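Local atomic coordinates of biliverdin reductase (Synechocystis sp., PDB entry 5B3T), a protein that reduces the tetrapyrrole biliverdin, a product of heme degradation, probably to bilirubin, with NAD(P)H as electron donor bound on a Rossmann-fold domain. Residues P106-T110 with Y111-K115; Q141-R144 with Q145-K149; M162-N165 with P166-R170; V306-E309 with A310-A314. One frame throughout, in Å; residues are numbered along the deposited sequence.

Contact 1: P106-T110 with Y111-K115; sequences PLALT and YAMGK
Thr110 and the first turn of the helix it introduces make a compact example of how a helix start is capped. Tyr111 opens that turn; its side chain touches Glu316 of helix 309-325, and its backbone N is hydrogen-bonded to Asp319 of the same helix. Ala112 follows, its methyl CB 3.9 Å from Thr110 OG1. At Met113 the cap itself closes: Met113 N donates to Thr110 OG1 over 3.1 Å, in a nearly straight bond (164°). The threonine can accept here because its chi1 of 70° places OG1 between its own backbone N and carbonyl carbon, turned back over the helix start. Met113 also carries the apolar share of the contact, its CG resting on the methyl of Ala108 (CG to CB 3.6 Å) before the chain bends at chi2 and its sulfur end leads away. Gly114 N then gives the first regular helical bond, to Thr110 O at 3.0 Å. With no side chain on Gly114, Leu107 comes down directly on the backbone, its CD2 3.9 Å from Gly114 CA. These elements form a classic threonine N-cap, placed in the Rossmann-fold domain where the loop following strand 100-104 and NADP(+)-binding Tyr105 passes into helix 111-124.

Contact 2: Q141-R144 with Q145-K149; sequences QAIR and QNLGK
Asn146 reaches back to Ala142 with its side-chain amide, giving the last turn of this helix a bond from a side chain as well as those from the backbone. Its CG stands anti to the carbonyl carbon (chi1 -70°), which carries ND2 back along the helix to Ala142 O, 2.8 Å away. The bond is nearly straight, at 165°, and the carbonyl oxygen lies close to the amide plane, so the N-H is well aimed. On the other branch of the amide, OD1 receives a weak bond from Lys149 NZ.

Gln145 uses its chain differently: CG, 3.4 Å from Gln141 O, passes beside that oxygen, which already accepts from Gln145 N, and the chain then runs on extended. This is the C-terminal end of helix 137-146, in the C-terminal alpha/beta domain, loosening into the 3-10 turn 148-149. Ile143 O accepts from Asn146 N and, weakly, from Leu147 N, and a water between Arg144 O and Gly148 N bridges the step into that turn.

Ile143 and Leu147 lie side by side and point the same way, with Ile143 CG2 3.8 Å from Leu147 CG. Both side chains touch Phe192, and Ile143 continues onto Phe251, Leu253 and Phe262 of the mixed sheet. The chain of Arg144, bent at chi2, carries its guanidinium away toward helix 193-196, where the side chain touches Asp194 and Leu195.

Contact 3: M162-N165 with P166-R170; sequences MGQN and PAPQR
Gln164 and Pro166 are joined by the one hydrogen bond between residues 162-165 and 166-170, a case of a side chain bridging a bend. Gln164 NE2 donates to Pro166 O over 3.1 Å in an almost perfectly straight line (175°). The oxygen lies in the plane of the glutamine amide, but the amide nitrogen itself stands above the carbonyl plane of Pro166, 40° out of it. A bend at chi2 (58°) folds the glutamine back over the turn and makes this reach possible.

Van der Waals contacts complete it. The aliphatic part of Gln164 crosses Pro168 obliquely, CG 4.0 Å from Pro168 CD. Asn165 lays its amide oxygen against the next ring, with OD1 3.1 Å from Pro166 CA. The peptide between these two residues is cis, which brings their CA atoms to 2.9 Å and sharpens the bend.

The turn leaves the end of strand 153-163, where Met162 and Gln164 still share backbone hydrogen bonds with Gly239 and Gly241 at the end of strand 233-241. Ala167 N is bonded to Glu242, and the loop runs on through NADP(+)-binding Arg170 toward helix 175-178.

Contact 4: V306-E309 with A310-A314; sequences VDLE and ASLYA
The carboxylate of Glu309 and the ring of Tyr313 are the flat groups here, one helical turn apart, their planes 43° apart and the two side chains crossing at a slant. They do not stack: the carboxylate meets the tyrosine at its stem, with OE2 4.2 Å from Tyr313 CB, while the other oxygen, OE1, lies 4.0 Å from Leu312 CD1. The glutamate chain arrives there by leaving with CG anti to its backbone N (chi1 -175°) and then bending at chi2. The tyrosine ring leads away, and its hydroxyl is hydrogen-bonded to Val199 N.

The second carboxylate, that of Asp307, serves the helix start. Its OD2 accepts a weak capping bond from Glu309 N at 3.4 Å. On the backbone, Leu308 O accepts from Leu312 N at 3.0 Å and Glu309 O from Tyr313 N at 2.9 Å, so the first turn is already regularly bonded. A water adds a bridge, donating to Asp307 O and hydrogen-bonded to Ser311 OG, which has a further, weak bond to Arg191. On another side Leu308 and Leu312 form a looser apolar pair, with CG to CG at 4.3 Å.

That leucine pair is directed at the Rossmann-fold domain: Leu308 packs on Leu128 and Val130 of the edge strand 128-131, and both leucines touch Gln118 of helix 111-124. Helix 309-325 thus starts against the parallel sheet, with Ala314 touching NADP(+)-binding Tyr105 and Tyr313 reaching the loop before strand 199-210.

Contacts 1 and 4 are two helix starts that pack together, their centres 11 Å apart. Leu312 of contact 4 makes the junction: its CD2 lies 3.9 Å from Leu107 CD2 and 3.8 Å from Gly114 C, and its CD1 3.8 Å from Lys115 CD. Both lie close to Tyr105 of the NADP(+) site, whose side chain is about 5 Å from that of Leu107 and about 4 Å from that of Ser311. Contact 2 stands apart, about 8 Å from contact 4 at the nearest atoms, away from the annotated sites. Contact 3 is more remote, about 14 Å from contact 1 at the nearest atoms, yet includes Arg170 of the same site, for which no cofactor is bound here.

Contact 1: P106-T110 with Y111-K115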
ATOM      1  N   PRO A 106       0.303   2.242   3.758  1.00 14.38           N
ATOM      2  CA  PRO A 106       1.199   2.081   4.912  1.00 13.31           C
ATOM      3  C   PRO A 106       0.571   1.633   6.226  1.00 15.77           C
ATOM      4  O   PRO A 106      -0.613   1.857   6.486  1.00 13.77           O
ATOM      5  CB  PRO A 106       1.774   3.486   5.082  1.00 14.70           C
ATOM      6  CG  PRO A 106       0.651   4.368   4.679  1.00 14.24           C
ATOM      7  CD  PRO A 106      -0.031   3.661   3.535  1.00 14.17           C
ATOM      8  N   LEU A 107       1.406   1.011   7.061  1.00 15.02           N
ATOM      9  CA  LEU A 107       1.002   0.631   8.409  1.00 16.04           C
ATOM     10  C   LEU A 107       1.207   1.776   9.395  1.00 15.54           C
ATOM     11  O   LEU A 107       0.345   2.027  10.245  1.00 15.55           O
ATOM     12  CB  LEU A 107       1.783  -0.610   8.852  1.00 16.63           C
ATOM     13  CG  LEU A 107       1.848  -0.973  10.339  1.00 15.47           C
ATOM     14  CD1 LEU A 107       0.463  -1.265  10.894  1.00 16.83           C
ATOM     15  CD2 LEU A 107       2.770  -2.173  10.536  1.00 18.55           C
ATOM     16  N   ALA A 108       2.332   2.480   9.295  1.00 14.79           N
ATOM     17  CA  ALA A 108       2.661   3.558  10.224  1.00 15.97           C
ATOM     18  C   ALA A 108       3.795   4.381   9.622  1.00 16.32           C
ATOM     19  O   ALA A 108       4.327   4.059   8.554  1.00 15.64           O
ATOM     20  CB  ALA A 108       3.041   3.012  11.602  1.00 16.10           C
ATOM     21  N   LEU A 109       4.168   5.450  10.329  1.00 16.82           N
ATOM     22  CA  LEU A 109       5.219   6.343   9.854  1.00 17.53           C
ATOM     23  C   LEU A 109       6.614   5.822  10.177  1.00 19.48           C
ATOM     24  O   LEU A 109       7.571   6.151   9.466  1.00 17.80           O
ATOM     25  CB  LEU A 109       5.032   7.737  10.458  1.00 17.12           C
ATOM     26  CG  LEU A 109       3.812   8.533   9.989  1.00 18.30           C
ATOM     27  CD1 LEU A 109       3.560   9.720  10.910  1.00 20.88           C
ATOM     28  CD2 LEU A 109       4.014   8.997   8.556  1.00 17.22           C
ATOM     29  N   THR A 110       6.760   5.038  11.244  1.00 17.90           N
ATOM     30  CA  THR A 110       8.057   4.512  11.648  1.00 17.67           C
ATOM     31  C   THR A 110       7.908   3.054  12.055  1.00 18.27           C
ATOM     32  O   THR A 110       6.822   2.608  12.433  1.00 16.51           O
ATOM     33  CB  THR A 110       8.670   5.298  12.821  1.00 18.54           C
ATOM     34  OG1 THR A 110       7.916   5.048  14.013  1.00 19.89           O
ATOM     35  CG2 THR A 110       8.678   6.794  12.540  1.00 20.03           C
ATOM     36  N   TYR A 111       9.021   2.320  11.975  1.00 18.82           N
ATOM     37  CA  TYR A 111       9.045   0.932  12.429  1.00 18.50           C
ATOM     38  C   TYR A 111       8.602   0.819  13.882  1.00 17.30           C
ATOM     39  O   TYR A 111       7.870  -0.109  14.246  1.00 18.21           O
ATOM     40  CB  TYR A 111      10.452   0.357  12.245  1.00 19.08           C
ATOM     41  CG  TYR A 111      10.587  -1.121  12.536  1.00 19.28           C
ATOM     42  CD1 TYR A 111      10.294  -2.068  11.565  1.00 18.81           C
ATOM     43  CD2 TYR A 111      11.031  -1.567  13.774  1.00 19.02           C
ATOM     44  CE1 TYR A 111      10.424  -3.422  11.823  1.00 19.89           C
ATOM     45  CE2 TYR A 111      11.168  -2.919  14.041  1.00 20.09           C
ATOM     46  CZ  TYR A 111      10.861  -3.840  13.064  1.00 20.22           C
ATOM     47  OH  TYR A 111      10.995  -5.183  13.329  1.00 22.10           O
ATOM     48  N   ALA A 112       9.026   1.765  14.724  1.00 17.74           N
ATOM     49  CA  ALA A 112       8.659   1.731  16.137  1.00 18.46           C
ATOM     50  C   ALA A 112       7.150   1.828  16.323  1.00 17.48           C
ATOM     51  O   ALA A 112       6.573   1.109  17.148  1.00 17.23           O
ATOM     52  CB  ALA A 112       9.364   2.860  16.888  1.00 19.38           C
ATOM     53  N   MET A 113       6.492   2.713  15.571  1.00 17.35           N
ATOM     54  CA  MET A 113       5.038   2.803  15.656  1.00 17.10           C
ATOM     55  C   MET A 113       4.380   1.529  15.144  1.00 17.60           C
ATOM     56  O   MET A 113       3.411   1.042  15.740  1.00 16.10           O
ATOM     57  CB  MET A 113       4.539   4.020  14.881  1.00 18.76           C
ATOM     58  CG  MET A 113       3.036   4.225  14.958  1.00 18.19           C
ATOM     59  SD  MET A 113       2.454   4.490  16.645  1.00 25.61           S
ATOM     60  CE  MET A 113       0.837   5.198  16.338  1.00 21.84           C
ATOM     61  N   GLY A 114       4.898   0.967  14.050  1.00 16.85           N
ATOM     62  CA  GLY A 114       4.357  -0.286  13.550  1.00 15.94           C
ATOM     63  C   GLY A 114       4.471  -1.411  14.561  1.00 17.76           C
ATOM     64  O   GLY A 114       3.561  -2.234  14.693  1.00 16.66           O
ATOM     65  N   LYS A 115       5.585  -1.458  15.293  1.00 17.52           N
ATOM     66  CA  LYS A 115       5.740  -2.464  16.338  1.00 19.72           C
ATOM     67  C   LYS A 115       4.836  -2.164  17.527  1.00 18.91           C
ATOM     68  O   LYS A 115       4.279  -3.084  18.137  1.00 19.78           O
ATOM     69  CB  LYS A 115       7.200  -2.540  16.776  1.00 18.45           C
ATOM     70  CG  LYS A 115       8.148  -2.962  15.671  1.00 19.94           C
ATOM     71  CD  LYS A 115       7.944  -4.416  15.286  1.00 19.21           C
ATOM     72  CE  LYS A 115       8.475  -5.340  16.370  1.00 20.52           C
ATOM     73  NZ  LYS A 115       8.175  -6.766  16.081  1.00 20.95           N
TER

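Contact 2: Q141-R144 with Q145-K149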
ATOM      1  N   GLN A 141       1.512 -10.222  -7.995  1.00 17.80           N
ATOM      2  CA  GLN A 141       1.251 -11.656  -8.029  1.00 19.95           C
ATOM      3  C   GLN A 141       1.776 -12.282  -9.315  1.00 19.96           C
ATOM      4  O   GLN A 141       2.262 -13.418  -9.305  1.00 20.66           O
ATOM      5  CB  GLN A 141      -0.245 -11.926  -7.867  1.00 20.63           C
ATOM      6  CG  GLN A 141      -0.808 -11.523  -6.509  1.00 22.58           C
ATOM      7  CD  GLN A 141      -0.158 -12.258  -5.342  1.00 27.99           C
ATOM      8  OE1 GLN A 141       0.479 -13.299  -5.515  1.00 26.78           O
ATOM      9  NE2 GLN A 141      -0.325 -11.716  -4.141  1.00 25.14           N
ATOM     10  N   ALA A 142       1.691 -11.553 -10.431  1.00 17.15           N
ATOM     11  CA  ALA A 142       2.251 -12.053 -11.683  1.00 20.59           C
ATOM     12  C   ALA A 142       3.766 -12.209 -11.587  1.00 20.10           C
ATOM     13  O   ALA A 142       4.332 -13.174 -12.114  1.00 20.92           O
ATOM     14  CB  ALA A 142       1.875 -11.121 -12.835  1.00 18.42           C
ATOM     15  N   ILE A 143       4.438 -11.268 -10.921  1.00 18.01           N
ATOM     16  CA  ILE A 143       5.880 -11.391 -10.707  1.00 19.44           C
ATOM     17  C   ILE A 143       6.182 -12.613  -9.848  1.00 20.62           C
ATOM     18  O   ILE A 143       7.070 -13.414 -10.163  1.00 21.08           O
ATOM     19  CB  ILE A 143       6.447 -10.107 -10.073  1.00 20.15           C
ATOM     20  CG1 ILE A 143       6.290  -8.918 -11.021  1.00 18.39           C
ATOM     21  CG2 ILE A 143       7.906 -10.298  -9.694  1.00 18.24           C
ATOM     22  CD1 ILE A 143       6.906  -7.639 -10.500  1.00 16.66           C
ATOM     23  N   ARG A 144       5.449 -12.766  -8.742  1.00 20.08           N
ATOM     24  CA  ARG A 144       5.634 -13.924  -7.871  1.00 23.11           C
ATOM     25  C   ARG A 144       5.460 -15.228  -8.638  1.00 22.50           C
ATOM     26  O   ARG A 144       6.250 -16.165  -8.474  1.00 23.36           O
ATOM     27  CB  ARG A 144       4.647 -13.858  -6.703  1.00 23.70           C
ATOM     28  CG  ARG A 144       5.239 -13.364  -5.395  1.00 27.35           C
ATOM     29  CD  ARG A 144       5.676 -14.529  -4.522  1.00 34.40           C
ATOM     30  NE  ARG A 144       6.059 -14.093  -3.184  1.00 37.49           N
ATOM     31  CZ  ARG A 144       7.306 -13.821  -2.812  1.00 32.66           C
ATOM     32  NH1 ARG A 144       8.301 -13.941  -3.682  1.00 35.48           N
ATOM     33  NH2 ARG A 144       7.559 -13.429  -1.572  1.00 28.82           N
ATOM     34  N   GLN A 145       4.436 -15.302  -9.490  1.00 22.59           N
ATOM     35  CA  GLN A 145       4.141 -16.527 -10.224  1.00 24.52           C
ATOM     36  C   GLN A 145       5.175 -16.851 -11.294  1.00 23.50           C
ATOM     37  O   GLN A 145       5.149 -17.964 -11.830  1.00 23.21           O
ATOM     38  CB  GLN A 145       2.758 -16.425 -10.869  1.00 24.09           C
ATOM     39  CG  GLN A 145       1.603 -16.689  -9.916  1.00 29.17           C
ATOM     40  CD  GLN A 145       0.266 -16.271 -10.496  1.00 35.08           C
ATOM     41  OE1 GLN A 145       0.072 -16.284 -11.712  1.00 42.11           O
ATOM     42  NE2 GLN A 145      -0.669 -15.904  -9.627  1.00 33.94           N
ATOM     43  N   ASN A 146       6.078 -15.924 -11.621  1.00 22.08           N
ATOM     44  CA  ASN A 146       7.006 -16.127 -12.723  1.00 23.25           C
ATOM     45  C   ASN A 146       8.468 -15.896 -12.365  1.00 23.38           C
ATOM     46  O   ASN A 146       9.334 -16.124 -13.216  1.00 22.22           O
ATOM     47  CB  ASN A 146       6.630 -15.225 -13.908  1.00 21.99           C
ATOM     48  CG  ASN A 146       5.348 -15.666 -14.592  1.00 23.23           C
ATOM     49  OD1 ASN A 146       5.347 -16.607 -15.388  1.00 23.56           O
ATOM     50  ND2 ASN A 146       4.249 -14.988 -14.284  1.00 20.49           N
ATOM     51  N   LEU A 147       8.772 -15.454 -11.140  1.00 22.22           N
ATOM     52  CA  LEU A 147      10.167 -15.274 -10.746  1.00 23.20           C
ATOM     53  C   LEU A 147      10.943 -16.582 -10.805  1.00 24.37           C
ATOM     54  O   LEU A 147      12.136 -16.581 -11.132  1.00 25.63           O
ATOM     55  CB  LEU A 147      10.247 -14.676  -9.341  1.00 24.05           C
ATOM     56  CG  LEU A 147      10.378 -13.153  -9.270  1.00 22.55           C
ATOM     57  CD1 LEU A 147      10.361 -12.676  -7.828  1.00 23.75           C
ATOM     58  CD2 LEU A 147      11.648 -12.699  -9.968  1.00 21.82           C
ATOM     59  N   GLY A 148      10.288 -17.705 -10.505  1.00 26.51           N
ATOM     60  CA  GLY A 148      10.958 -18.992 -10.559  1.00 25.52           C
ATOM     61  C   GLY A 148      11.454 -19.370 -11.939  1.00 25.47           C
ATOM     62  O   GLY A 148      12.248 -20.308 -12.067  1.00 29.87           O
ATOM     63  N   LYS A 149      11.016 -18.657 -12.976  1.00 24.55           N
ATOM     64  CA  LYS A 149      11.377 -18.977 -14.349  1.00 24.09           C
ATOM     65  C   LYS A 149      12.670 -18.315 -14.816  1.00 24.59           C
ATOM     66  O   LYS A 149      13.234 -18.753 -15.823  1.00 24.17           O
ATOM     67  CB  LYS A 149      10.248 -18.575 -15.306  1.00 25.13           C
ATOM     68  CG  LYS A 149       8.939 -19.330 -15.120  1.00 25.30           C
ATOM     69  CD  LYS A 149       7.916 -18.877 -16.156  1.00 24.58           C
ATOM     70  CE  LYS A 149       6.658 -19.733 -16.144  1.00 25.43           C
ATOM     71  NZ  LYS A 149       6.015 -19.771 -14.803  1.00 26.63           N
TER
HETATM   72  O   HOH W   1       7.793 -18.416  -9.354  1.00 25.17           O

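Contact 3: M162-N165 with P166-R170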
ATOM      1  N   MET A 162       5.055  10.300 -12.996  1.00 18.51           N
ATOM      2  CA  MET A 162       3.704  10.768 -13.300  1.00 20.90           C
ATOM      3  C   MET A 162       3.720  12.288 -13.433  1.00 21.00           C
ATOM      4  O   MET A 162       3.704  13.005 -12.430  1.00 21.20           O
ATOM      5  CB  MET A 162       2.724  10.313 -12.221  1.00 21.87           C
ATOM      6  CG  MET A 162       1.350  10.954 -12.305  1.00 23.83           C
ATOM      7  SD  MET A 162       0.585  10.712 -13.917  1.00 37.67           S
ATOM      8  CE  MET A 162       0.574   8.924 -14.021  1.00 29.37           C
ATOM      9  N   GLY A 163       3.743  12.778 -14.668  1.00 22.50           N
ATOM     10  CA  GLY A 163       3.669  14.211 -14.887  1.00 21.53           C
ATOM     11  C   GLY A 163       2.302  14.751 -14.504  1.00 21.89           C
ATOM     12  O   GLY A 163       1.268  14.144 -14.785  1.00 22.62           O
ATOM     13  N   GLN A 164       2.303  15.906 -13.842  1.00 20.44           N
ATOM     14  CA  GLN A 164       1.061  16.533 -13.397  1.00 22.38           C
ATOM     15  C   GLN A 164       1.263  18.039 -13.356  1.00 22.20           C
ATOM     16  O   GLN A 164       2.093  18.533 -12.587  1.00 21.11           O
ATOM     17  CB  GLN A 164       0.635  16.007 -12.024  1.00 20.70           C
ATOM     18  CG  GLN A 164      -0.586  16.702 -11.438  1.00 21.86           C
ATOM     19  CD  GLN A 164      -1.804  16.602 -12.335  1.00 24.45           C
ATOM     20  OE1 GLN A 164      -2.157  15.521 -12.806  1.00 26.14           O
ATOM     21  NE2 GLN A 164      -2.458  17.734 -12.576  1.00 25.00           N
ATOM     22  N   ASN A 165       0.503  18.757 -14.176  1.00 21.56           N
ATOM     23  CA  ASN A 165       0.623  20.206 -14.283  1.00 23.24           C
ATOM     24  C   ASN A 165      -0.762  20.804 -14.536  1.00 22.44           C
ATOM     25  O   ASN A 165      -1.395  20.495 -15.543  1.00 23.38           O
ATOM     26  CB  ASN A 165       1.599  20.577 -15.406  1.00 22.20           C
ATOM     27  CG  ASN A 165       1.990  22.044 -15.391  1.00 23.28           C
ATOM     28  OD1 ASN A 165       1.729  22.760 -14.429  1.00 23.11           O
ATOM     29  ND2 ASN A 165       2.632  22.495 -16.464  1.00 23.55           N
ATOM     30  N   PRO A 166      -1.243  21.655 -13.616  1.00 22.29           N
ATOM     31  CA  PRO A 166      -0.540  22.103 -12.410  1.00 22.11           C
ATOM     32  C   PRO A 166      -0.607  21.103 -11.258  1.00 21.43           C
ATOM     33  O   PRO A 166      -1.535  20.300 -11.178  1.00 21.50           O
ATOM     34  CB  PRO A 166      -1.280  23.389 -12.047  1.00 21.46           C
ATOM     35  CG  PRO A 166      -2.679  23.116 -12.476  1.00 22.29           C
ATOM     36  CD  PRO A 166      -2.569  22.290 -13.737  1.00 23.48           C
ATOM     37  N   ALA A 167       0.384  21.154 -10.381  1.00 22.16           N
ATOM     38  CA  ALA A 167       0.351  20.328  -9.187  1.00 22.05           C
ATOM     39  C   ALA A 167      -0.786  20.795  -8.283  1.00 22.40           C
ATOM     40  O   ALA A 167      -0.912  21.999  -8.027  1.00 21.27           O
ATOM     41  CB  ALA A 167       1.682  20.396  -8.446  1.00 21.37           C
ATOM     42  N   PRO A 168      -1.621  19.891  -7.787  1.00 22.64           N
ATOM     43  CA  PRO A 168      -2.772  20.307  -6.983  1.00 23.58           C
ATOM     44  C   PRO A 168      -2.367  20.707  -5.573  1.00 24.29           C
ATOM     45  O   PRO A 168      -1.271  20.410  -5.095  1.00 24.09           O
ATOM     46  CB  PRO A 168      -3.650  19.052  -6.965  1.00 24.81           C
ATOM     47  CG  PRO A 168      -2.651  17.929  -7.020  1.00 23.72           C
ATOM     48  CD  PRO A 168      -1.522  18.424  -7.898  1.00 21.90           C
ATOM     49  N   GLN A 169      -3.287  21.399  -4.907  1.00 25.42           N
ATOM     50  CA  GLN A 169      -3.129  21.716  -3.492  1.00 27.09           C
ATOM     51  C   GLN A 169      -3.959  20.733  -2.667  1.00 27.43           C
ATOM     52  O   GLN A 169      -4.965  21.076  -2.044  1.00 29.32           O
ATOM     53  CB  GLN A 169      -3.526  23.164  -3.220  1.00 29.53           C
ATOM     54  CG  GLN A 169      -2.736  23.802  -2.088  1.00 32.67           C
ATOM     55  CD  GLN A 169      -3.499  24.900  -1.372  1.00 39.77           C
ATOM     56  OE1 GLN A 169      -4.730  24.920  -1.372  1.00 43.21           O
ATOM     57  NE2 GLN A 169      -2.768  25.819  -0.751  1.00 40.06           N
ATOM     58  N   ARG A 170      -3.513  19.477  -2.692  1.00 24.49           N
ATOM     59  CA  ARG A 170      -4.167  18.401  -1.963  1.00 24.45           C
ATOM     60  C   ARG A 170      -3.106  17.568  -1.251  1.00 23.05           C
ATOM     61  O   ARG A 170      -1.901  17.762  -1.438  1.00 19.84           O
ATOM     62  CB  ARG A 170      -5.031  17.538  -2.892  1.00 25.75           C
ATOM     63  CG  ARG A 170      -4.249  16.752  -3.928  1.00 28.23           C
ATOM     64  CD  ARG A 170      -5.176  16.023  -4.889  1.00 37.69           C
ATOM     65  NE  ARG A 170      -6.061  15.086  -4.204  1.00 42.86           N
ATOM     66  CZ  ARG A 170      -6.562  13.989  -4.762  1.00 49.39           C
ATOM     67  NH1 ARG A 170      -6.260  13.685  -6.017  1.00 48.99           N
ATOM     68  NH2 ARG A 170      -7.362  13.193  -4.066  1.00 47.86           N
TER

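Contact 4: V306-E309 with A310-A314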
ATOM      1  N   VAL A 306      -1.444 -14.170   5.290  1.00 29.00           N
ATOM      2  CA  VAL A 306      -0.608 -12.988   5.453  1.00 27.53           C
ATOM      3  C   VAL A 306      -0.365 -12.739   6.934  1.00 26.70           C
ATOM      4  O   VAL A 306      -1.287 -12.819   7.757  1.00 27.67           O
ATOM      5  CB  VAL A 306      -1.273 -11.770   4.792  1.00 26.99           C
ATOM      6  CG1 VAL A 306      -0.479 -10.505   5.075  1.00 26.89           C
ATOM      7  CG2 VAL A 306      -1.422 -11.989   3.293  1.00 27.65           C
ATOM      8  N   ASP A 307       0.882 -12.443   7.286  1.00 26.87           N
ATOM      9  CA  ASP A 307       1.208 -11.962   8.618  1.00 27.74           C
ATOM     10  C   ASP A 307       1.808 -10.566   8.505  1.00 25.12           C
ATOM     11  O   ASP A 307       2.222 -10.126   7.429  1.00 25.56           O
ATOM     12  CB  ASP A 307       2.159 -12.921   9.353  1.00 28.53           C
ATOM     13  CG  ASP A 307       3.619 -12.701   8.997  1.00 28.42           C
ATOM     14  OD1 ASP A 307       3.939 -12.516   7.803  1.00 30.74           O
ATOM     15  OD2 ASP A 307       4.453 -12.720   9.925  1.00 37.44           O
ATOM     16  N   LEU A 308       1.852  -9.869   9.642  1.00 21.96           N
ATOM     17  CA  LEU A 308       2.269  -8.472   9.661  1.00 23.05           C
ATOM     18  C   LEU A 308       3.737  -8.287   9.290  1.00 22.42           C
ATOM     19  O   LEU A 308       4.148  -7.159   8.996  1.00 20.49           O
ATOM     20  CB  LEU A 308       2.008  -7.877  11.045  1.00 20.76           C
ATOM     21  CG  LEU A 308       1.881  -6.357  11.140  1.00 22.11           C
ATOM     22  CD1 LEU A 308       0.680  -5.876  10.342  1.00 19.39           C
ATOM     23  CD2 LEU A 308       1.775  -5.924  12.592  1.00 22.40           C
ATOM     24  N   GLU A 309       4.527  -9.364   9.282  1.00 21.45           N
ATOM     25  CA  GLU A 309       5.972  -9.226   9.124  1.00 22.85           C
ATOM     26  C   GLU A 309       6.351  -8.612   7.784  1.00 20.61           C
ATOM     27  O   GLU A 309       7.338  -7.872   7.702  1.00 18.15           O
ATOM     28  CB  GLU A 309       6.650 -10.586   9.294  1.00 23.68           C
ATOM     29  CG  GLU A 309       8.161 -10.518   9.271  1.00 25.74           C
ATOM     30  CD  GLU A 309       8.702  -9.403  10.142  1.00 30.30           C
ATOM     31  OE1 GLU A 309       8.306  -9.318  11.326  1.00 27.58           O
ATOM     32  OE2 GLU A 309       9.516  -8.600   9.637  1.00 25.71           O
ATOM     33  N   ALA A 310       5.590  -8.899   6.726  1.00 19.39           N
ATOM     34  CA  ALA A 310       5.921  -8.349   5.415  1.00 19.74           C
ATOM     35  C   ALA A 310       5.767  -6.833   5.395  1.00 17.67           C
ATOM     36  O   ALA A 310       6.601  -6.126   4.815  1.00 18.00           O
ATOM     37  CB  ALA A 310       5.049  -8.992   4.339  1.00 19.74           C
ATOM     38  N   SER A 311       4.707  -6.314   6.019  1.00 17.29           N
ATOM     39  CA  SER A 311       4.527  -4.868   6.082  1.00 16.80           C
ATOM     40  C   SER A 311       5.502  -4.224   7.058  1.00 17.54           C
ATOM     41  O   SER A 311       5.902  -3.070   6.859  1.00 14.78           O
ATOM     42  CB  SER A 311       3.089  -4.532   6.471  1.00 17.54           C
ATOM     43  OG  SER A 311       2.183  -4.974   5.476  1.00 17.76           O
ATOM     44  N   LEU A 312       5.891  -4.944   8.114  1.00 16.78           N
ATOM     45  CA  LEU A 312       6.889  -4.414   9.036  1.00 16.65           C
ATOM     46  C   LEU A 312       8.243  -4.269   8.357  1.00 15.76           C
ATOM     47  O   LEU A 312       8.963  -3.294   8.603  1.00 15.22           O
ATOM     48  CB  LEU A 312       7.009  -5.307  10.270  1.00 17.21           C
ATOM     49  CG  LEU A 312       5.950  -5.146  11.361  1.00 19.48           C
ATOM     50  CD1 LEU A 312       6.149  -6.198  12.440  1.00 19.75           C
ATOM     51  CD2 LEU A 312       6.002  -3.746  11.954  1.00 19.02           C
ATOM     52  N   TYR A 313       8.612  -5.224   7.499  1.00 15.48           N
ATOM     53  CA  TYR A 313       9.900  -5.116   6.824  1.00 17.73           C
ATOM     54  C   TYR A 313       9.885  -4.002   5.787  1.00 14.87           C
ATOM     55  O   TYR A 313      10.870  -3.268   5.647  1.00 14.52           O
ATOM     56  CB  TYR A 313      10.296  -6.436   6.168  1.00 17.04           C
ATOM     57  CG  TYR A 313      11.682  -6.341   5.577  1.00 18.09           C
ATOM     58  CD1 TYR A 313      12.770  -6.047   6.388  1.00 17.33           C
ATOM     59  CD2 TYR A 313      11.903  -6.505   4.216  1.00 17.40           C
ATOM     60  CE1 TYR A 313      14.038  -5.939   5.870  1.00 17.00           C
ATOM     61  CE2 TYR A 313      13.178  -6.397   3.684  1.00 17.89           C
ATOM     62  CZ  TYR A 313      14.240  -6.113   4.521  1.00 18.66           C
ATOM     63  OH  TYR A 313      15.511  -6.000   4.011  1.00 19.36           O
ATOM     64  N   ALA A 314       8.784  -3.872   5.041  1.00 14.64           N
ATOM     65  CA  ALA A 314       8.646  -2.751   4.118  1.00 14.79           C
ATOM     66  C   ALA A 314       8.789  -1.426   4.854  1.00 16.11           C
ATOM     67  O   ALA A 314       9.388  -0.476   4.336  1.00 13.86           O
ATOM     68  CB  ALA A 314       7.300  -2.828   3.398  1.00 15.31           C
TER
HETATM   69  O   HOH W   2       1.909  -7.764   6.084  1.00 22.94           O